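Local coordinates for alpha,alpha-trehalose-phosphate synthase (UDP-forming) (Burkholderia xenovorans, PDB 5V0T), which belongs to glycosyltransferase family 20 and has the GT-B architecture, in which two Rossmann-like domains face each other, at residues 73-78 with 120-125; 185-190 with 230-235; 202-207 with 221-226; 407-412 with 447-452. All blocks are in the same frame, centred on the assembly; numbering follows the deposited sequence. Where two conformers were deposited one is given.

How the contacts relate
Three of the contacts belong to the N-terminal Rossmann-like domain of the GT-B fold, and contact 4 belongs to the C-terminal one. Contacts 1, 2 and 3 all reach the same large mixed sheet. Contact 1 comes first along the chain; its centre is about 23 Å from that of contact 2. The residues of contact 3 fall between the two segments of contact 2. Their centres are about 9 Å apart and they touch, through backbone pairing of Leu232 with Ile225 and Ala234 with Leu223 on antiparallel strands. Contact 4 follows last, its centre about 37 Å from that of contact 1. Contacts 1 to 3 pack helices or a turn on the N-terminal sheet, while contact 4 joins a loop to a helix.

Contact 1 of 4, residues 73-78 with 120-125; sequences ATIALM and AWLAQQ
Ile75 on strand 70-78 and Trp121 on helix 109-126 form the middle of this contact. It is helix-on-sheet packing in the N-terminal Rossmann-like domain of the GT-B fold. The axes of the two segments approach to 10.6 Å and run roughly antiparallel, at 146°. Spacing like this leaves room for one layer of side chains between the backbones.

Ile75 points toward the helix, and its two branches find different partners. CG1 is turned anti to the backbone N (chi1 -167°) and the chain stays extended. This sends CD1 to the far benzo end of the indole, 3.6 Å from Trp121 CH2. The same methyl, Ile75 CD1, lies 3.8 Å from Gln125 NE2, beside the amide as well as the ring. Gln125 CG lies over the centre of the Trp121 indole face, 4.1 Å above its plane. Beyond CG the chain bends and brings the amide to Ile75 CD1. The other branch, Ile75 CG2, meets Leu122 CD2 at 3.9 Å. Pro60, in a loop, touches both Ile75 and Trp121.

At Ala76 the side chain points away from the helix, and the residue takes part through its carbonyl. Ala76 O lies near the indole plane, at the ring edge, 3.5 Å from Trp121 CH2. This oxygen is buried here and has no hydrogen-bond partner in the model.

Tyr85 of helix 79-98 touches Leu77 and Leu122. Leu77 adds the last apolar touch, with Leu77 CD2 lying 4.1 Å from Trp121 CZ3.

Contact 2 of 4, residues 185-190 with 230-235; sequences ALCSFD and RTLRAA
Leu232 and Cys187 supply the apolar part of this buried contact. Residues 186-189 form a type I turn that links helix 179-186 to strand 191-194 in the N-terminal Rossmann-like domain. Leu232 points at this turn. Its first torsion (chi1 68°) sets CG between the backbone N and carbonyl carbon, and this lays Leu232 CD2 against Cys187 CB at 3.7 Å. Leu232 CB rests 3.4 Å from Phe189 O.

The backbone bond comes next. Arg233 N donates to Asp190 O at 3.3 Å. Arg233 also pairs with Leu192, so this bond begins the parallel pairing of the two strands.

Of the charged groups, Arg230 bends at its third torsion and brings Arg230 NH1 to Cys187 O at 3.1 Å, a weak bond. Ser188 CA lies over one face of the guanidinium. A water donates to Asp190 OD1 at 2.9 Å and, weakly, to Thr231 O. The other carboxylate oxygen, Asp190 OD2, accepts from Ile159 N and forms a salt bridge with Arg151.

Around the contact, Leu192 and Ile225 on the flanking strands 191-194 and 223-227 touch Leu232. Helix 146-152 covers Ser188 and Phe189.

Contact 3 of 4, residues 202-207 with 221-226; sequences AFCDYI and GPLTIH
Ile225 meets three helix residues: CD1 faces Phe203 and Cys204, and CG2 faces Ile207. Its first torsion (chi1 -53°) parts the branches, with CG1 anti to the carbonyl carbon and CG2 anti to the backbone N. The second torsion (chi2 -65°) then turns CD1 to the edge of the Phe203 ring. There Ile225 CD1 lies near the ring plane, 3.8 Å from Phe203 CE2. Ile225 CG2 meets Ile207 CG2 at 4.1 Å.

One face of the Phe203 ring lies under Ile207 CG1, which is 3.6 Å above the plane and offset toward the rim. Phe203 is thus bordered by one isoleucine at its edge and the other over its face. Cys204 holds SG opposite its carbonyl carbon (chi1 -64°). This leads Cys204 SG to Leu223 CD1, 3.5 Å away.

All this is apolar packing of an alpha helix on a beta sheet. The segment axes approach to 10.1 Å and run in roughly the same direction.

Strand 223-227 is flanked by strands 214-216 and 230-236, both antiparallel to it. Ala215 of the former touches Cys204 and Ile225. Helix 179-186 also borders this layer: its Leu186 touches Phe203 and its Val183 touches Ile207.

Contact 4 of 4, residues 407-412 with 447-452; sequences QELDGA and VQLREN
Glu408 and Gln448 face each other with CA atoms 7.2 Å apart; Glu408 opens an inverse gamma turn centred on Leu409, a type I turn follows from Leu409 to Ala412, and Gln448 lies in the last turn of helix 435-451.

Their side chains cross at about a right angle. Glu408 starts with chi1 at 45° and then runs extended, which carries OE1 to Gln448 and OE2 to a salt bridge with Lys383. Gln448 bends at its second torsion and lays its amide against that chain. The carboxylate and amide planes are 54° apart. Gln448 NE2 lies 2.6 Å from Glu408 OE1, but the bond is strongly bent at 117° and counts as weak. Gln448 NE2 is also 3.0 Å from Asn452 ND2, and these two donors are not bonded. The pairing, and with it the exact placement of the amide, is doubtful.

Asn452, the first residue to leave helical geometry, gives Gln448 O two donors. Asn452 ND2 donates to Gln448 O at 2.9 Å, in the carbonyl plane and on a lone pair. The backbone N of Asn452 adds a weak bond.

Next to the polar pair, Leu409 CD2 touches Leu449 CD2 at 4.0 Å. Leu397 of strand 396-400 packs on Leu409. Helix 380-388, through Lys383, Val386 and Ser387, packs on Leu449, placing this contact between a connecting loop and two helices of the C-terminal domain.

Contact 1 of 4, residues 73-78 with 120-125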
loop_
_atom_site.group_PDB
_atom_site.type_symbol
_atom_site.label_atom_id
_atom_site.label_comp_id
_atom_site.label_asym_id
_atom_site.label_seq_id
_atom_site.Cartn_x
_atom_site.Cartn_y
_atom_site.Cartn_z
ATOM N N ALA A 73 1.845 -0.915 -21.759
ATOM C CA ALA A 73 1.158 -1.942 -22.540
ATOM C C ALA A 73 -0.032 -2.377 -21.696
ATOM O O ALA A 73 0.128 -3.127 -20.727
ATOM C CB ALA A 73 2.091 -3.109 -22.879
ATOM N N THR A 74 -1.218 -1.877 -22.029
ATOM C CA THR A 74 -2.373 -2.074 -21.169
ATOM C C THR A 74 -3.531 -2.659 -21.965
ATOM O O THR A 74 -3.611 -2.523 -23.191
ATOM C CB THR A 74 -2.799 -0.768 -20.489
ATOM O OG1 THR A 74 -3.092 0.212 -21.480
ATOM C CG2 THR A 74 -1.678 -0.250 -19.579
ATOM N N ILE A 75 -4.437 -3.310 -21.238
ATOM C CA ILE A 75 -5.553 -4.020 -21.850
ATOM C C ILE A 75 -6.742 -3.980 -20.900
ATOM O O ILE A 75 -6.583 -4.013 -19.676
ATOM C CB ILE A 75 -5.144 -5.465 -22.221
ATOM C CG1 ILE A 75 -6.180 -6.108 -23.154
ATOM C CG2 ILE A 75 -4.893 -6.308 -20.963
ATOM C CD1 ILE A 75 -5.663 -7.351 -23.900
ATOM N N ALA A 76 -7.942 -3.895 -21.473
ATOM C CA ALA A 76 -9.156 -3.948 -20.679
ATOM C C ALA A 76 -9.434 -5.377 -20.201
ATOM O O ALA A 76 -8.850 -6.361 -20.674
ATOM C CB ALA A 76 -10.343 -3.422 -21.490
ATOM N N LEU A 77 -10.351 -5.480 -19.251
ATOM C CA LEU A 77 -10.857 -6.758 -18.773
ATOM C C LEU A 77 -12.295 -6.926 -19.239
ATOM O O LEU A 77 -13.066 -5.961 -19.245
ATOM C CB LEU A 77 -10.793 -6.843 -17.240
ATOM C CG LEU A 77 -9.406 -7.023 -16.615
ATOM C CD1 LEU A 77 -9.468 -6.890 -15.106
ATOM C CD2 LEU A 77 -8.844 -8.385 -17.011
ATOM N N MET A 78 -12.652 -8.137 -19.660
ATOM C CA MET A 78 -14.062 -8.443 -19.854
ATOM C C MET A 78 -14.777 -8.382 -18.506
ATOM O O MET A 78 -14.178 -8.639 -17.457
ATOM C CB MET A 78 -14.238 -9.831 -20.477
ATOM C CG MET A 78 -13.608 -10.018 -21.852
ATOM S SD MET A 78 -14.278 -8.863 -23.059
ATOM C CE MET A 78 -16.002 -9.358 -23.108
ATOM N N ALA A 120 -3.579 -16.577 -16.830
ATOM C CA ALA A 120 -3.037 -17.214 -18.024
ATOM C C ALA A 120 -3.296 -16.366 -19.269
ATOM O O ALA A 120 -2.436 -16.266 -20.153
ATOM C CB ALA A 120 -3.631 -18.619 -18.173
ATOM N N TRP A 121 -4.481 -15.751 -19.356
ATOM C CA TRP A 121 -4.811 -14.907 -20.506
ATOM C C TRP A 121 -3.914 -13.670 -20.565
ATOM O O TRP A 121 -3.434 -13.284 -21.643
ATOM C CB TRP A 121 -6.286 -14.501 -20.437
ATOM C CG TRP A 121 -6.706 -13.521 -21.493
ATOM C CD1 TRP A 121 -6.947 -13.786 -22.805
ATOM C CD2 TRP A 121 -6.950 -12.118 -21.315
ATOM N NE1 TRP A 121 -7.321 -12.637 -23.465
ATOM C CE2 TRP A 121 -7.328 -11.597 -22.574
ATOM C CE3 TRP A 121 -6.885 -11.252 -20.216
ATOM C CZ2 TRP A 121 -7.635 -10.245 -22.764
ATOM C CZ3 TRP A 121 -7.191 -9.914 -20.402
ATOM C CH2 TRP A 121 -7.565 -9.423 -21.668
ATOM N N LEU A 122 -3.678 -13.042 -19.414
ATOM C CA LEU A 122 -2.781 -11.893 -19.352
ATOM C C LEU A 122 -1.358 -12.288 -19.710
ATOM O O LEU A 122 -0.672 -11.567 -20.442
ATOM C CB LEU A 122 -2.824 -11.268 -17.954
ATOM C CG LEU A 122 -4.015 -10.394 -17.557
ATOM C CD1 LEU A 122 -3.925 -10.022 -16.076
ATOM C CD2 LEU A 122 -4.080 -9.128 -18.408
ATOM N N ALA A 123 -0.895 -13.437 -19.211
ATOM C CA ALA A 123 0.432 -13.895 -19.601
ATOM C C ALA A 123 0.522 -14.094 -21.113
ATOM O O ALA A 123 1.531 -13.736 -21.730
ATOM C CB ALA A 123 0.778 -15.183 -18.851
ATOM N N GLN A 124 -0.537 -14.636 -21.731
ATOM C CA GLN A 124 -0.555 -14.811 -23.186
ATOM C C GLN A 124 -0.456 -13.474 -23.915
ATOM O O GLN A 124 0.139 -13.388 -24.998
ATOM C CB GLN A 124 -1.827 -15.536 -23.635
ATOM C CG GLN A 124 -1.774 -17.055 -23.578
ATOM C CD GLN A 124 -0.475 -17.639 -24.119
ATOM O OE1 GLN A 124 0.023 -17.238 -25.173
ATOM N NE2 GLN A 124 0.080 -18.592 -23.389
ATOM N N GLN A 125 -1.068 -12.431 -23.366
ATOM C CA GLN A 125 -0.962 -11.119 -23.986
ATOM C C GLN A 125 0.459 -10.575 -23.884
ATOM O O GLN A 125 0.921 -9.872 -24.791
ATOM C CB GLN A 125 -1.957 -10.152 -23.338
ATOM C CG GLN A 125 -3.406 -10.576 -23.443
ATOM C CD GLN A 125 -3.839 -10.826 -24.870
ATOM O OE1 GLN A 125 -4.413 -11.867 -25.173
ATOM N NE2 GLN A 125 -3.570 -9.873 -25.756
#

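Contact 2 of 4, residues 185-190 with 230-235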
loop_
_atom_site.group_PDB
_atom_site.type_symbol
_atom_site.label_atom_id
_atom_site.label_comp_id
_atom_site.label_asym_id
_atom_site.label_seq_id
_atom_site.Cartn_x
_atom_site.Cartn_y
_atom_site.Cartn_z
ATOM N N ALA A 185 2.295 -21.998 -6.735
ATOM C CA ALA A 185 2.465 -21.067 -7.848
ATOM C C ALA A 185 3.542 -20.025 -7.546
ATOM O O ALA A 185 4.336 -19.671 -8.428
ATOM C CB ALA A 185 1.131 -20.382 -8.165
ATOM N N LEU A 186 3.600 -19.539 -6.300
ATOM C CA LEU A 186 4.661 -18.608 -5.920
ATOM C C LEU A 186 6.041 -19.205 -6.137
ATOM O O LEU A 186 6.985 -18.476 -6.475
ATOM C CB LEU A 186 4.512 -18.187 -4.457
ATOM C CG LEU A 186 3.475 -17.138 -4.073
ATOM C CD1 LEU A 186 3.481 -16.978 -2.553
ATOM C CD2 LEU A 186 3.782 -15.801 -4.750
ATOM N N CYS A 187 6.181 -20.516 -5.957
ATOM C CA CYS A 187 7.480 -21.146 -6.109
ATOM C C CYS A 187 7.903 -21.321 -7.563
ATOM O O CYS A 187 9.009 -21.803 -7.796
ATOM C CB CYS A 187 7.493 -22.496 -5.372
ATOM S SG CYS A 187 7.293 -22.302 -3.563
ATOM N N SER A 188 7.091 -20.914 -8.544
ATOM C CA SER A 188 7.590 -20.839 -9.916
ATOM C C SER A 188 8.382 -19.570 -10.193
ATOM O O SER A 188 9.011 -19.475 -11.245
ATOM C CB SER A 188 6.452 -20.919 -10.938
ATOM O OG SER A 188 5.950 -22.239 -11.041
ATOM N N PHE A 189 8.337 -18.585 -9.308
ATOM C CA PHE A 189 9.158 -17.400 -9.493
ATOM C C PHE A 189 10.619 -17.725 -9.200
ATOM O O PHE A 189 10.931 -18.647 -8.444
ATOM C CB PHE A 189 8.656 -16.272 -8.587
ATOM C CG PHE A 189 7.386 -15.603 -9.089
ATOM C CD1 PHE A 189 7.457 -14.619 -10.069
ATOM C CD2 PHE A 189 6.147 -15.946 -8.581
ATOM C CE1 PHE A 189 6.315 -13.994 -10.538
ATOM C CE2 PHE A 189 4.995 -15.330 -9.051
ATOM C CZ PHE A 189 5.089 -14.336 -10.040
ATOM N N ASP A 190 11.528 -16.984 -9.842
ATOM C CA ASP A 190 12.942 -17.120 -9.491
ATOM C C ASP A 190 13.253 -16.474 -8.150
ATOM O O ASP A 190 14.100 -16.976 -7.402
ATOM C CB ASP A 190 13.810 -16.505 -10.590
ATOM C CG ASP A 190 13.689 -17.253 -11.890
ATOM O OD1 ASP A 190 13.874 -18.484 -11.864
ATOM O OD2 ASP A 190 13.371 -16.636 -12.917
ATOM N N ARG A 230 10.630 -27.499 -6.348
ATOM C CA ARG A 230 11.278 -26.353 -6.961
ATOM C C ARG A 230 12.294 -25.737 -6.006
ATOM O O ARG A 230 12.249 -25.946 -4.791
ATOM C CB ARG A 230 10.226 -25.320 -7.389
ATOM C CG ARG A 230 9.129 -25.948 -8.251
ATOM C CD ARG A 230 8.316 -24.934 -9.023
ATOM N NE ARG A 230 8.716 -24.905 -10.425
ATOM C CZ ARG A 230 9.705 -24.153 -10.899
ATOM N NH1 ARG A 230 10.389 -23.364 -10.079
ATOM N NH2 ARG A 230 10.007 -24.189 -12.189
ATOM N N THR A 231 13.233 -24.992 -6.583
ATOM C CA THR A 231 14.234 -24.238 -5.837
ATOM C C THR A 231 14.149 -22.775 -6.249
ATOM O O THR A 231 14.127 -22.467 -7.444
ATOM C CB THR A 231 15.651 -24.767 -6.109
ATOM O OG1 THR A 231 15.742 -26.137 -5.704
ATOM C CG2 THR A 231 16.675 -23.956 -5.340
ATOM N N LEU A 232 14.115 -21.877 -5.268
ATOM C CA LEU A 232 14.015 -20.453 -5.562
ATOM C C LEU A 232 14.599 -19.674 -4.389
ATOM O O LEU A 232 15.143 -20.248 -3.440
ATOM C CB LEU A 232 12.565 -20.046 -5.848
ATOM C CG LEU A 232 11.563 -20.095 -4.701
ATOM C CD1 LEU A 232 10.489 -19.046 -4.968
ATOM C CD2 LEU A 232 10.953 -21.500 -4.558
ATOM N N ARG A 233 14.501 -18.350 -4.468
ATOM C CA ARG A 233 15.064 -17.449 -3.473
ATOM C C ARG A 233 13.976 -16.521 -2.951
ATOM O O ARG A 233 13.016 -16.213 -3.662
ATOM C CB ARG A 233 16.215 -16.612 -4.058
ATOM C CG ARG A 233 17.334 -17.426 -4.719
ATOM C CD ARG A 233 18.170 -18.198 -3.704
ATOM N NE ARG A 233 19.012 -17.332 -2.879
ATOM C CZ ARG A 233 20.275 -17.020 -3.156
ATOM N NH1 ARG A 233 20.855 -17.493 -4.248
ATOM N NH2 ARG A 233 20.962 -16.232 -2.341
ATOM N N ALA A 234 14.144 -16.052 -1.712
ATOM C CA ALA A 234 13.148 -15.173 -1.111
ATOM C C ALA A 234 13.799 -14.233 -0.103
ATOM O O ALA A 234 14.676 -14.647 0.657
ATOM C CB ALA A 234 12.043 -15.997 -0.435
ATOM N N ALA A 235 13.360 -12.972 -0.091
ATOM C CA ALA A 235 13.941 -11.977 0.805
ATOM C C ALA A 235 12.933 -10.856 1.035
ATOM O O ALA A 235 11.862 -10.820 0.426
ATOM C CB ALA A 235 15.256 -11.417 0.251
HETATM O O HOH W 1 14.852 -20.311 -9.842
#

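Contact 3 of 4, residues 202-207 with 221-226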
loop_
_atom_site.group_PDB
_atom_site.type_symbol
_atom_site.label_atom_id
_atom_site.label_comp_id
_atom_site.label_asym_id
_atom_site.label_seq_id
_atom_site.Cartn_x
_atom_site.Cartn_y
_atom_site.Cartn_z
ATOM N N ALA A 202 6.623 -15.320 7.770
ATOM C CA ALA A 202 5.339 -15.995 7.615
ATOM C C ALA A 202 5.345 -16.908 6.401
ATOM O O ALA A 202 4.837 -18.040 6.465
ATOM C CB ALA A 202 4.204 -14.971 7.509
ATOM N N PHE A 203 5.913 -16.437 5.287
ATOM C CA PHE A 203 6.065 -17.291 4.110
ATOM C C PHE A 203 6.872 -18.538 4.446
ATOM O O PHE A 203 6.457 -19.663 4.130
ATOM C CB PHE A 203 6.722 -16.512 2.964
ATOM C CG PHE A 203 7.077 -17.368 1.775
ATOM C CD1 PHE A 203 6.097 -17.771 0.879
ATOM C CD2 PHE A 203 8.391 -17.778 1.567
ATOM C CE1 PHE A 203 6.429 -18.574 -0.224
ATOM C CE2 PHE A 203 8.735 -18.586 0.472
ATOM C CZ PHE A 203 7.753 -18.987 -0.417
ATOM N N CYS A 204 8.029 -18.366 5.102
ATOM C CA CYS A 204 8.861 -19.526 5.424
ATOM C C CYS A 204 8.172 -20.459 6.406
ATOM O O CYS A 204 8.333 -21.684 6.315
ATOM C CB CYS A 204 10.209 -19.077 5.988
ATOM S SG CYS A 204 11.206 -18.157 4.800
ATOM N N ASP A 205 7.394 -19.902 7.335
ATOM C CA ASP A 205 6.638 -20.731 8.270
ATOM C C ASP A 205 5.657 -21.642 7.528
ATOM O O ASP A 205 5.521 -22.824 7.864
ATOM C CB ASP A 205 5.900 -19.829 9.264
ATOM C CG ASP A 205 5.344 -20.587 10.451
ATOM O OD1 ASP A 205 6.103 -21.356 11.077
ATOM O OD2 ASP A 205 4.156 -20.400 10.778
ATOM N N TYR A 206 4.966 -21.111 6.514
ATOM C CA TYR A 206 4.089 -21.959 5.707
ATOM C C TYR A 206 4.891 -23.028 4.971
ATOM O O TYR A 206 4.531 -24.214 4.986
ATOM C CB TYR A 206 3.284 -21.109 4.715
ATOM C CG TYR A 206 2.293 -21.941 3.909
ATOM C CD1 TYR A 206 2.703 -22.659 2.785
ATOM C CD2 TYR A 206 0.958 -22.021 4.284
ATOM C CE1 TYR A 206 1.815 -23.439 2.061
ATOM C CE2 TYR A 206 0.059 -22.784 3.555
ATOM C CZ TYR A 206 0.495 -23.491 2.440
ATOM O OH TYR A 206 -0.386 -24.270 1.717
ATOM N N ILE A 207 5.982 -22.626 4.312
ATOM C CA ILE A 207 6.807 -23.580 3.561
ATOM C C ILE A 207 7.234 -24.746 4.450
ATOM O O ILE A 207 7.137 -25.924 4.064
ATOM C CB ILE A 207 8.031 -22.862 2.958
ATOM C CG1 ILE A 207 7.607 -21.869 1.860
ATOM C CG2 ILE A 207 9.052 -23.877 2.453
ATOM C CD1 ILE A 207 7.021 -22.523 0.623
ATOM N N GLY A 221 22.460 -13.216 0.883
ATOM C CA GLY A 221 21.415 -12.390 1.435
ATOM C C GLY A 221 20.064 -13.078 1.443
ATOM O O GLY A 221 19.498 -13.367 2.505
ATOM N N PRO A 222 19.506 -13.344 0.259
ATOM C CA PRO A 222 18.198 -14.005 0.203
ATOM C C PRO A 222 18.277 -15.443 0.686
ATOM O O PRO A 222 19.297 -16.121 0.540
ATOM C CB PRO A 222 17.817 -13.943 -1.283
ATOM C CG PRO A 222 18.770 -12.944 -1.904
ATOM C CD PRO A 222 20.018 -13.024 -1.085
ATOM N N LEU A 223 17.177 -15.902 1.276
ATOM C CA LEU A 223 17.047 -17.305 1.639
ATOM C C LEU A 223 16.877 -18.157 0.387
ATOM O O LEU A 223 16.382 -17.696 -0.640
ATOM C CB LEU A 223 15.837 -17.513 2.553
ATOM C CG LEU A 223 15.718 -16.525 3.712
ATOM C CD1 LEU A 223 14.451 -16.782 4.506
ATOM C CD2 LEU A 223 16.938 -16.634 4.600
ATOM N N THR A 224 17.285 -19.416 0.483
ATOM C CA THR A 224 16.983 -20.402 -0.539
ATOM C C THR A 224 15.793 -21.228 -0.083
ATOM O O THR A 224 15.782 -21.751 1.039
ATOM C CB THR A 224 18.187 -21.306 -0.801
ATOM O OG1 THR A 224 19.311 -20.489 -1.134
ATOM C CG2 THR A 224 17.896 -22.266 -1.951
ATOM N N ILE A 225 14.790 -21.335 -0.950
ATOM C CA ILE A 225 13.569 -22.081 -0.675
ATOM C C ILE A 225 13.593 -23.376 -1.478
ATOM O O ILE A 225 13.894 -23.363 -2.678
ATOM C CB ILE A 225 12.316 -21.265 -1.027
ATOM C CG1 ILE A 225 12.330 -19.891 -0.343
ATOM C CG2 ILE A 225 11.081 -22.051 -0.640
ATOM C CD1 ILE A 225 12.256 -19.969 1.173
ATOM N N HIS A 226 13.254 -24.485 -0.827
ATOM C CA HIS A 226 13.021 -25.756 -1.500
ATOM C C HIS A 226 11.619 -26.217 -1.141
ATOM O O HIS A 226 11.338 -26.480 0.033
ATOM C CB HIS A 226 14.044 -26.815 -1.086
ATOM C CG HIS A 226 15.451 -26.504 -1.493
ATOM N ND1 HIS A 226 16.011 -26.978 -2.661
ATOM C CD2 HIS A 226 16.423 -25.796 -0.872
ATOM C CE1 HIS A 226 17.262 -26.564 -2.747
ATOM N NE2 HIS A 226 17.536 -25.842 -1.676
#

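Contact 4 of 4, residues 407-412 with 447-452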
loop_
_atom_site.group_PDB
_atom_site.type_symbol
_atom_site.label_atom_id
_atom_site.label_comp_id
_atom_site.label_asym_id
_atom_site.label_seq_id
_atom_site.Cartn_x
_atom_site.Cartn_y
_atom_site.Cartn_z
ATOM N N GLN A 407 8.432 -0.918 10.953
ATOM C CA GLN A 407 9.678 -1.650 11.165
ATOM C C GLN A 407 10.909 -0.764 10.994
ATOM O O GLN A 407 11.975 -1.116 11.495
ATOM C CB GLN A 407 9.784 -2.845 10.212
ATOM C CG GLN A 407 8.732 -3.929 10.408
ATOM C CD GLN A 407 8.876 -4.656 11.726
ATOM O OE1 GLN A 407 7.976 -4.624 12.561
ATOM N NE2 GLN A 407 10.002 -5.326 11.915
ATOM N N GLU A 408 10.798 0.379 10.311
ATOM C CA GLU A 408 11.960 1.225 10.101
ATOM C C GLU A 408 11.822 2.636 10.651
ATOM O O GLU A 408 12.850 3.274 10.888
ATOM C CB GLU A 408 12.337 1.290 8.604
ATOM C CG GLU A 408 11.194 1.502 7.609
ATOM C CD GLU A 408 11.525 1.062 6.150
ATOM O OE1 GLU A 408 12.705 1.054 5.720
ATOM O OE2 GLU A 408 10.579 0.726 5.418
ATOM N N LEU A 409 10.603 3.129 10.905
ATOM C CA LEU A 409 10.395 4.536 11.267
ATOM C C LEU A 409 10.414 4.690 12.785
ATOM O O LEU A 409 9.377 4.831 13.435
ATOM C CB LEU A 409 9.088 5.056 10.685
ATOM C CG LEU A 409 9.054 5.184 9.169
ATOM C CD1 LEU A 409 7.766 5.896 8.729
ATOM C CD2 LEU A 409 10.306 5.922 8.697
ATOM N N ASP A 410 11.627 4.721 13.348
ATOM C CA ASP A 410 11.774 4.732 14.805
ATOM C C ASP A 410 11.246 6.013 15.446
ATOM O O ASP A 410 10.814 5.991 16.606
ATOM C CB ASP A 410 13.239 4.532 15.190
ATOM C CG ASP A 410 13.631 3.073 15.244
ATOM O OD1 ASP A 410 12.773 2.237 15.606
ATOM O OD2 ASP A 410 14.799 2.764 14.927
ATOM N N GLY A 411 11.290 7.128 14.738
ATOM C CA GLY A 411 10.846 8.384 15.307
ATOM C C GLY A 411 9.352 8.583 15.379
ATOM O O GLY A 411 8.897 9.631 15.838
ATOM N N ALA A 412 8.562 7.622 14.917
ATOM C CA ALA A 412 7.122 7.749 15.041
ATOM C C ALA A 412 6.673 7.377 16.459
ATOM O O ALA A 412 7.377 6.689 17.206
ATOM C CB ALA A 412 6.417 6.861 14.014
ATOM N N VAL A 447 16.943 10.341 7.691
ATOM C CA VAL A 447 18.125 9.532 7.402
ATOM C C VAL A 447 17.708 8.149 6.909
ATOM O O VAL A 447 18.191 7.666 5.877
ATOM C CB VAL A 447 19.033 9.446 8.639
ATOM C CG1 VAL A 447 20.161 8.452 8.409
ATOM C CG2 VAL A 447 19.594 10.831 8.962
ATOM N N GLN A 448 16.774 7.508 7.624
ATOM C CA GLN A 448 16.304 6.181 7.231
ATOM C C GLN A 448 15.691 6.213 5.836
ATOM O O GLN A 448 16.031 5.394 4.974
ATOM C CB GLN A 448 15.289 5.666 8.256
ATOM C CG GLN A 448 14.988 4.167 8.185
ATOM C CD GLN A 448 14.251 3.739 6.914
ATOM O OE1 GLN A 448 13.328 4.422 6.455
ATOM N NE2 GLN A 448 14.660 2.601 6.341
ATOM N N LEU A 449 14.769 7.150 5.605
ATOM C CA LEU A 449 14.090 7.247 4.319
ATOM C C LEU A 449 15.058 7.549 3.183
ATOM O O LEU A 449 14.856 7.076 2.062
ATOM C CB LEU A 449 13.013 8.330 4.383
ATOM C CG LEU A 449 11.896 8.088 5.389
ATOM C CD1 LEU A 449 11.052 9.334 5.553
ATOM C CD2 LEU A 449 11.048 6.908 4.943
ATOM N N ARG A 450 16.103 8.345 3.447
ATOM C CA ARG A 450 17.075 8.676 2.406
ATOM C C ARG A 450 17.952 7.486 2.054
ATOM O O ARG A 450 18.228 7.239 0.875
ATOM C CB ARG A 450 17.962 9.839 2.847
ATOM C CG ARG A 450 17.345 11.184 2.637
ATOM C CD ARG A 450 18.344 12.289 2.865
ATOM N NE ARG A 450 17.630 13.535 3.084
ATOM C CZ ARG A 450 17.488 14.092 4.275
ATOM N NH1 ARG A 450 18.045 13.521 5.333
ATOM N NH2 ARG A 450 16.812 15.225 4.401
ATOM N N GLU A 451 18.425 6.754 3.063
ATOM C CA GLU A 451 19.308 5.628 2.792
ATOM C C GLU A 451 18.555 4.455 2.190
ATOM O O GLU A 451 19.168 3.602 1.543
ATOM C CB GLU A 451 20.023 5.189 4.073
ATOM C CG GLU A 451 20.911 6.273 4.688
ATOM C CD GLU A 451 21.736 5.777 5.877
ATOM O OE1 GLU A 451 22.652 6.515 6.304
ATOM O OE2 GLU A 451 21.466 4.662 6.384
ATOM N N ASN A 452 17.243 4.403 2.374
ATOM C CA ASN A 452 16.448 3.276 1.910
ATOM C C ASN A 452 15.328 3.769 1.006
ATOM O O ASN A 452 14.150 3.468 1.224
ATOM C CB ASN A 452 15.925 2.495 3.115
ATOM C CG ASN A 452 17.064 2.021 4.021
ATOM O OD1 ASN A 452 17.715 1.012 3.741
ATOM N ND2 ASN A 452 17.332 2.774 5.087
#